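Local coordinates for protein polyprenyl synthetase (PDB 6KD7) that probably joins isoprenoid units into geranylgeranyl diphosphate, as a magnesium-dependent prenyltransferase of the FPP/GGPP synthase family, at residues 5-10 and 46-51; 41-46 and 70-75. All blocks are in the same frame, centred on the assembly; numbering follows the deposited sequence.

How the interactions relate
Helix 42-54 serves both contacts, with L46 common to their segments, and the centres of the two contacts lie about 12 Å apart. Interaction 1, about 17 Å from the centre of the chain, is where helix 4-18 packs on it through three buried apolar side chains, with no hydrogen bond across. Interaction 2 lies deeper, about 8 Å from that centre, and joins the start of the same helix to helix 58-82 by a polar stack of guanidinium on imidazole beside a bound pyrophosphate. Both are buried, but one is aliphatic and the other polar and set against an anion. They touch directly where L45 meets L7 and R8.

Interaction 1 of 2, residues 5-10 and 46-51; sequences KSLRTT and LTLMSA
The N-terminal helix 4-18 of this mainly helical prenyl synthase packs on helix 42-54 here, and L7 is the one residue of 5-10 that makes the contact, each of its methyls meeting a different side chain. CD1 of L7 rests on CG of M49 at 3.8 Å, while CD2 of L7 reaches CB of L48 at 4.1 Å. The L7 and L48 side chains pass each other in opposite directions. Against M49 the leucine lies crosswise, at about a right angle, and the M49 chain bends at its last torsion (chi3 69°), beyond the CG that L7 touches. In the isoprenoid synthase fold, where helices bundle around a central active-site cavity, this pairing sits well away from the site: the M49 side chain is about 13 Å from the bound pyrophosphate. L48 also leans on A65 of helix 58-82, and M49 on L315 and F318 of helix 309-322. On the 5-10 side, T9 and T10 turn their hydroxyls back onto their own helix. OG1 of T9 donates to O of K5 at 2.8 Å, and OG1 of T10 to O of S6 at 2.9 Å; in each case the threonine's backbone N approaches the same oxygen from the opposite face of the carbonyl plane.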
loop_
_atom_site.group_PDB
_atom_site.type_symbol
_atom_site.label_atom_id
_atom_site.label_comp_id
_atom_site.label_asym_id
_atom_site.label_seq_id
_atom_site.Cartn_x
_atom_site.Cartn_y
_atom_site.Cartn_z
ATOM N N LYS A 5 -11.833 -47.629 7.896
ATOM C CA LYS A 5 -13.157 -47.010 7.629
ATOM C C LYS A 5 -13.997 -47.063 8.913
ATOM O O LYS A 5 -14.719 -46.117 9.222
ATOM C CB LYS A 5 -13.848 -47.731 6.468
ATOM C CG LYS A 5 -15.035 -46.979 5.886
ATOM C CD LYS A 5 -16.151 -47.870 5.382
ATOM C CE LYS A 5 -17.506 -47.191 5.431
ATOM N NZ LYS A 5 -18.563 -48.065 4.870
ATOM N N SER A 6 -13.930 -48.170 9.629
ATOM C CA SER A 6 -14.648 -48.371 10.908
ATOM C C SER A 6 -14.075 -47.406 11.976
ATOM O O SER A 6 -14.872 -46.724 12.670
ATOM C CB SER A 6 -14.534 -49.826 11.313
ATOM O OG SER A 6 -14.791 -49.976 12.695
ATOM N N LEU A 7 -12.744 -47.374 12.139
ATOM C CA LEU A 7 -12.058 -46.438 13.085
ATOM C C LEU A 7 -12.402 -44.982 12.723
ATOM O O LEU A 7 -12.801 -44.231 13.646
ATOM C CB LEU A 7 -10.551 -46.701 13.065
ATOM C CG LEU A 7 -10.126 -48.005 13.738
ATOM C CD1 LEU A 7 -8.645 -48.222 13.584
ATOM C CD2 LEU A 7 -10.544 -48.040 15.208
ATOM N N ARG A 8 -12.347 -44.630 11.446
ATOM C CA ARG A 8 -12.632 -43.238 11.037
ATOM C C ARG A 8 -14.068 -42.882 11.424
ATOM O O ARG A 8 -14.282 -41.781 11.913
ATOM C CB ARG A 8 -12.378 -43.065 9.539
ATOM C CG ARG A 8 -12.299 -41.614 9.089
ATOM C CD ARG A 8 -11.957 -41.423 7.625
ATOM N NE ARG A 8 -10.588 -41.795 7.313
ATOM C CZ ARG A 8 -10.223 -42.935 6.744
ATOM N NH1 ARG A 8 -8.950 -43.172 6.500
ATOM N NH2 ARG A 8 -11.131 -43.830 6.408
ATOM N N THR A 9 -14.992 -43.827 11.286
ATOM C CA THR A 9 -16.422 -43.534 11.518
ATOM C C THR A 9 -16.613 -43.267 13.013
ATOM O O THR A 9 -17.293 -42.276 13.361
ATOM C CB THR A 9 -17.304 -44.651 10.919
ATOM O OG1 THR A 9 -17.135 -44.658 9.498
ATOM C CG2 THR A 9 -18.772 -44.473 11.229
ATOM N N THR A 10 -16.080 -44.142 13.865
ATOM C CA THR A 10 -16.118 -43.995 15.343
ATOM C C THR A 10 -15.415 -42.672 15.711
ATOM O O THR A 10 -15.954 -41.911 16.522
ATOM C CB THR A 10 -15.363 -45.125 16.050
ATOM O OG1 THR A 10 -15.654 -46.369 15.414
ATOM C CG2 THR A 10 -15.640 -45.174 17.540
ATOM N N LEU A 46 -3.678 -43.591 13.640
ATOM C CA LEU A 46 -2.464 -44.320 14.085
ATOM C C LEU A 46 -2.565 -44.617 15.602
ATOM O O LEU A 46 -2.145 -45.723 16.011
ATOM C CB LEU A 46 -1.203 -43.518 13.764
ATOM C CG LEU A 46 -0.826 -43.429 12.282
ATOM C CD1 LEU A 46 0.297 -42.426 12.061
ATOM C CD2 LEU A 46 -0.434 -44.777 11.721
ATOM N N THR A 47 -3.076 -43.667 16.393
ATOM C CA THR A 47 -3.224 -43.762 17.861
ATOM C C THR A 47 -4.171 -44.942 18.155
ATOM O O THR A 47 -3.737 -45.856 18.915
ATOM C CB THR A 47 -3.652 -42.412 18.462
ATOM O OG1 THR A 47 -2.592 -41.469 18.246
ATOM C CG2 THR A 47 -3.938 -42.539 19.943
ATOM N N LEU A 48 -5.346 -44.961 17.521
ATOM C CA LEU A 48 -6.370 -46.031 17.691
ATOM C C LEU A 48 -5.804 -47.386 17.244
ATOM O O LEU A 48 -5.941 -48.372 17.979
ATOM C CB LEU A 48 -7.625 -45.682 16.909
ATOM C CG LEU A 48 -8.234 -44.338 17.229
ATOM C CD1 LEU A 48 -9.468 -44.114 16.378
ATOM C CD2 LEU A 48 -8.573 -44.199 18.701
ATOM N N MET A 49 -5.108 -47.439 16.125
ATOM C CA MET A 49 -4.557 -48.703 15.618
ATOM C C MET A 49 -3.548 -49.235 16.636
ATOM O O MET A 49 -3.566 -50.449 16.898
ATOM C CB MET A 49 -3.867 -48.517 14.260
ATOM C CG MET A 49 -4.848 -48.307 13.087
ATOM S SD MET A 49 -4.009 -47.572 11.648
ATOM C CE MET A 49 -2.989 -48.963 11.201
ATOM N N SER A 50 -2.662 -48.373 17.140
ATOM C CA SER A 50 -1.589 -48.729 18.108
ATOM C C SER A 50 -2.240 -49.317 19.365
ATOM O O SER A 50 -1.841 -50.387 19.814
ATOM C CB SER A 50 -0.767 -47.535 18.475
ATOM O OG SER A 50 0.417 -47.921 19.151
ATOM N N ALA A 51 -3.219 -48.612 19.899
ATOM C CA ALA A 51 -3.986 -49.026 21.067
ATOM C C ALA A 51 -4.500 -50.462 20.815
ATOM O O ALA A 51 -4.102 -51.338 21.561
ATOM C CB ALA A 51 -5.082 -48.038 21.323
#

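Interaction 2 of 2, residues 41-46 and 70-75; sequences RLRPLL and VFHNFT. With PPV (pyrophosphate), chain B.
R43 and H72 stack flat on each other in the pyrophosphate pocket of the isoprenoid synthase fold, R43 from the start of helix 42-54 and H72 from helix 58-82. The guanidinium and imidazole planes are only 10° apart, with centres 3.7 Å from each other, although the two side chains as a whole cross at about a right angle. CE1 of H72 sits over the middle of the guanidinium, 3.4 Å from CZ of R43. The stack continues down the arginine chain: CD of R43 lies over the imidazole face, 3.8 Å from the ring centroid, in a CH-pi contact. An extended run from CG to NE (chi3 -176°) carries the guanidinium across the ring. With CG anti to the backbone N (chi1 -180°), the H72 ring swings out from its helix to lie against the guanidinium.

The pyrophosphate comes to the edges of both groups. NH1 and NH2 of R43 both donate to O21, a two-pronged grip that should help fix the guanidinium's rotation. H72 adds weak bonds from NE2 to the bridging OPP and to O32. L76, R88 and F205 complete the pocket. At the arginine end, the bonds to O21 run 2.6 Å from NH1 of R43 and 2.8 Å from NH2 of R43.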
loop_
_atom_site.group_PDB
_atom_site.type_symbol
_atom_site.label_atom_id
_atom_site.label_comp_id
_atom_site.label_asym_id
_atom_site.label_seq_id
_atom_site.Cartn_x
_atom_site.Cartn_y
_atom_site.Cartn_z
ATOM N N ARG A 41 -7.543 -38.275 8.122
ATOM C CA ARG A 41 -7.297 -38.272 9.595
ATOM C C ARG A 41 -6.284 -39.352 9.961
ATOM O O ARG A 41 -6.521 -40.066 10.943
ATOM C CB ARG A 41 -8.537 -38.661 10.407
ATOM C CG ARG A 41 -9.814 -37.966 9.992
ATOM C CD ARG A 41 -9.811 -36.510 10.348
ATOM N NE ARG A 41 -10.976 -35.820 9.831
ATOM C CZ ARG A 41 -11.383 -34.630 10.262
ATOM N NH1 ARG A 41 -10.699 -33.958 11.182
ATOM N NH2 ARG A 41 -12.465 -34.104 9.741
ATOM N N LEU A 42 -5.253 -39.537 9.146
ATOM C CA LEU A 42 -4.170 -40.521 9.350
ATOM C C LEU A 42 -3.694 -40.466 10.801
ATOM O O LEU A 42 -3.494 -41.536 11.415
ATOM C CB LEU A 42 -3.029 -40.180 8.385
ATOM C CG LEU A 42 -1.632 -40.731 8.691
ATOM C CD1 LEU A 42 -1.524 -42.165 8.195
ATOM C CD2 LEU A 42 -0.507 -39.888 8.052
ATOM N N ARG A 43 -3.385 -39.285 11.328
ATOM C CA ARG A 43 -2.620 -39.217 12.607
ATOM C C ARG A 43 -3.451 -39.778 13.756
ATOM O O ARG A 43 -3.039 -40.697 14.438
ATOM C CB ARG A 43 -2.110 -37.791 12.788
ATOM C CG ARG A 43 -0.977 -37.456 11.827
ATOM C CD ARG A 43 -0.698 -35.973 11.880
ATOM N NE ARG A 43 0.304 -35.651 10.894
ATOM C CZ ARG A 43 0.010 -35.569 9.634
ATOM N NH1 ARG A 43 0.930 -35.267 8.766
ATOM N NH2 ARG A 43 -1.225 -35.758 9.227
ATOM N N PRO A 44 -4.688 -39.324 13.993
ATOM C CA PRO A 44 -5.473 -39.890 15.078
ATOM C C PRO A 44 -5.687 -41.408 14.923
ATOM O O PRO A 44 -5.676 -42.078 15.895
ATOM C CB PRO A 44 -6.790 -39.113 15.026
ATOM C CG PRO A 44 -6.790 -38.423 13.690
ATOM C CD PRO A 44 -5.342 -38.232 13.312
ATOM N N LEU A 45 -5.858 -41.896 13.699
ATOM C CA LEU A 45 -6.121 -43.329 13.430
ATOM C C LEU A 45 -4.879 -44.130 13.748
ATOM O O LEU A 45 -5.056 -45.238 14.143
ATOM C CB LEU A 45 -6.573 -43.563 11.984
ATOM C CG LEU A 45 -7.877 -42.856 11.604
ATOM C CD1 LEU A 45 -8.388 -43.331 10.273
ATOM C CD2 LEU A 45 -8.950 -43.030 12.656
ATOM N N LEU A 46 -3.678 -43.591 13.640
ATOM C CA LEU A 46 -2.464 -44.320 14.085
ATOM C C LEU A 46 -2.565 -44.617 15.602
ATOM O O LEU A 46 -2.145 -45.723 16.011
ATOM C CB LEU A 46 -1.203 -43.518 13.764
ATOM C CG LEU A 46 -0.826 -43.429 12.282
ATOM C CD1 LEU A 46 0.297 -42.426 12.061
ATOM C CD2 LEU A 46 -0.434 -44.777 11.721
ATOM N N VAL A 70 -6.432 -32.503 17.134
ATOM C CA VAL A 70 -6.600 -31.079 17.504
ATOM C C VAL A 70 -5.231 -30.410 17.398
ATOM O O VAL A 70 -5.143 -29.345 16.776
ATOM C CB VAL A 70 -7.241 -30.926 18.869
ATOM C CG1 VAL A 70 -7.208 -29.491 19.343
ATOM C CG2 VAL A 70 -8.679 -31.426 18.808
ATOM N N PHE A 71 -4.190 -31.094 17.850
ATOM C CA PHE A 71 -2.816 -30.571 17.811
ATOM C C PHE A 71 -2.438 -30.322 16.364
ATOM O O PHE A 71 -1.990 -29.207 16.048
ATOM C CB PHE A 71 -1.786 -31.496 18.466
ATOM C CG PHE A 71 -0.389 -31.014 18.246
ATOM C CD1 PHE A 71 0.096 -29.922 18.945
ATOM C CD2 PHE A 71 0.405 -31.578 17.291
ATOM C CE1 PHE A 71 1.365 -29.420 18.688
ATOM C CE2 PHE A 71 1.674 -31.080 17.031
ATOM C CZ PHE A 71 2.149 -30.001 17.728
ATOM N N HIS A 72 -2.538 -31.346 15.530
ATOM C CA HIS A 72 -2.135 -31.248 14.104
ATOM C C HIS A 72 -2.841 -30.043 13.434
ATOM O O HIS A 72 -2.149 -29.281 12.758
ATOM C CB HIS A 72 -2.463 -32.524 13.363
ATOM C CG HIS A 72 -2.074 -32.486 11.931
ATOM N ND1 HIS A 72 -0.752 -32.275 11.536
ATOM C CD2 HIS A 72 -2.815 -32.668 10.817
ATOM C CE1 HIS A 72 -0.700 -32.317 10.232
ATOM N NE2 HIS A 72 -1.952 -32.579 9.772
ATOM N N ASN A 73 -4.130 -29.868 13.688
ATOM C CA ASN A 73 -4.943 -28.796 13.087
ATOM C C ASN A 73 -4.496 -27.454 13.659
ATOM O O ASN A 73 -4.485 -26.503 12.883
ATOM C CB ASN A 73 -6.437 -29.050 13.227
ATOM C CG ASN A 73 -6.891 -30.037 12.175
ATOM O OD1 ASN A 73 -7.046 -29.646 11.028
ATOM N ND2 ASN A 73 -6.913 -31.322 12.513
ATOM N N PHE A 74 -4.041 -27.435 14.905
ATOM C CA PHE A 74 -3.509 -26.187 15.491
ATOM C C PHE A 74 -2.288 -25.780 14.665
ATOM O O PHE A 74 -2.211 -24.631 14.284
ATOM C CB PHE A 74 -3.113 -26.415 16.948
ATOM C CG PHE A 74 -1.821 -25.769 17.370
ATOM C CD1 PHE A 74 -1.742 -24.404 17.570
ATOM C CD2 PHE A 74 -0.682 -26.524 17.592
ATOM C CE1 PHE A 74 -0.561 -23.810 17.976
ATOM C CE2 PHE A 74 0.497 -25.927 18.001
ATOM C CZ PHE A 74 0.558 -24.570 18.184
ATOM N N THR A 75 -1.430 -26.744 14.330
ATOM C CA THR A 75 -0.232 -26.440 13.548
ATOM C C THR A 75 -0.663 -25.958 12.160
ATOM O O THR A 75 0.016 -25.098 11.615
ATOM C CB THR A 75 0.779 -27.585 13.487
ATOM O OG1 THR A 75 0.311 -28.618 12.634
ATOM C CG2 THR A 75 1.090 -28.120 14.861
HETATM O O11 PPV B . -1.095 -33.919 4.558
HETATM P P1 PPV B . -1.640 -34.733 5.680
HETATM O O21 PPV B . -0.574 -35.153 6.617
HETATM O O31 PPV B . -2.439 -35.891 5.187
HETATM O OPP PPV B . -2.641 -33.774 6.566
HETATM P P2 PPV B . -4.172 -33.214 6.505
HETATM O O12 PPV B . -4.186 -32.118 5.504
HETATM O O22 PPV B . -5.020 -34.372 6.069
HETATM O O32 PPV B . -4.554 -32.732 7.861
#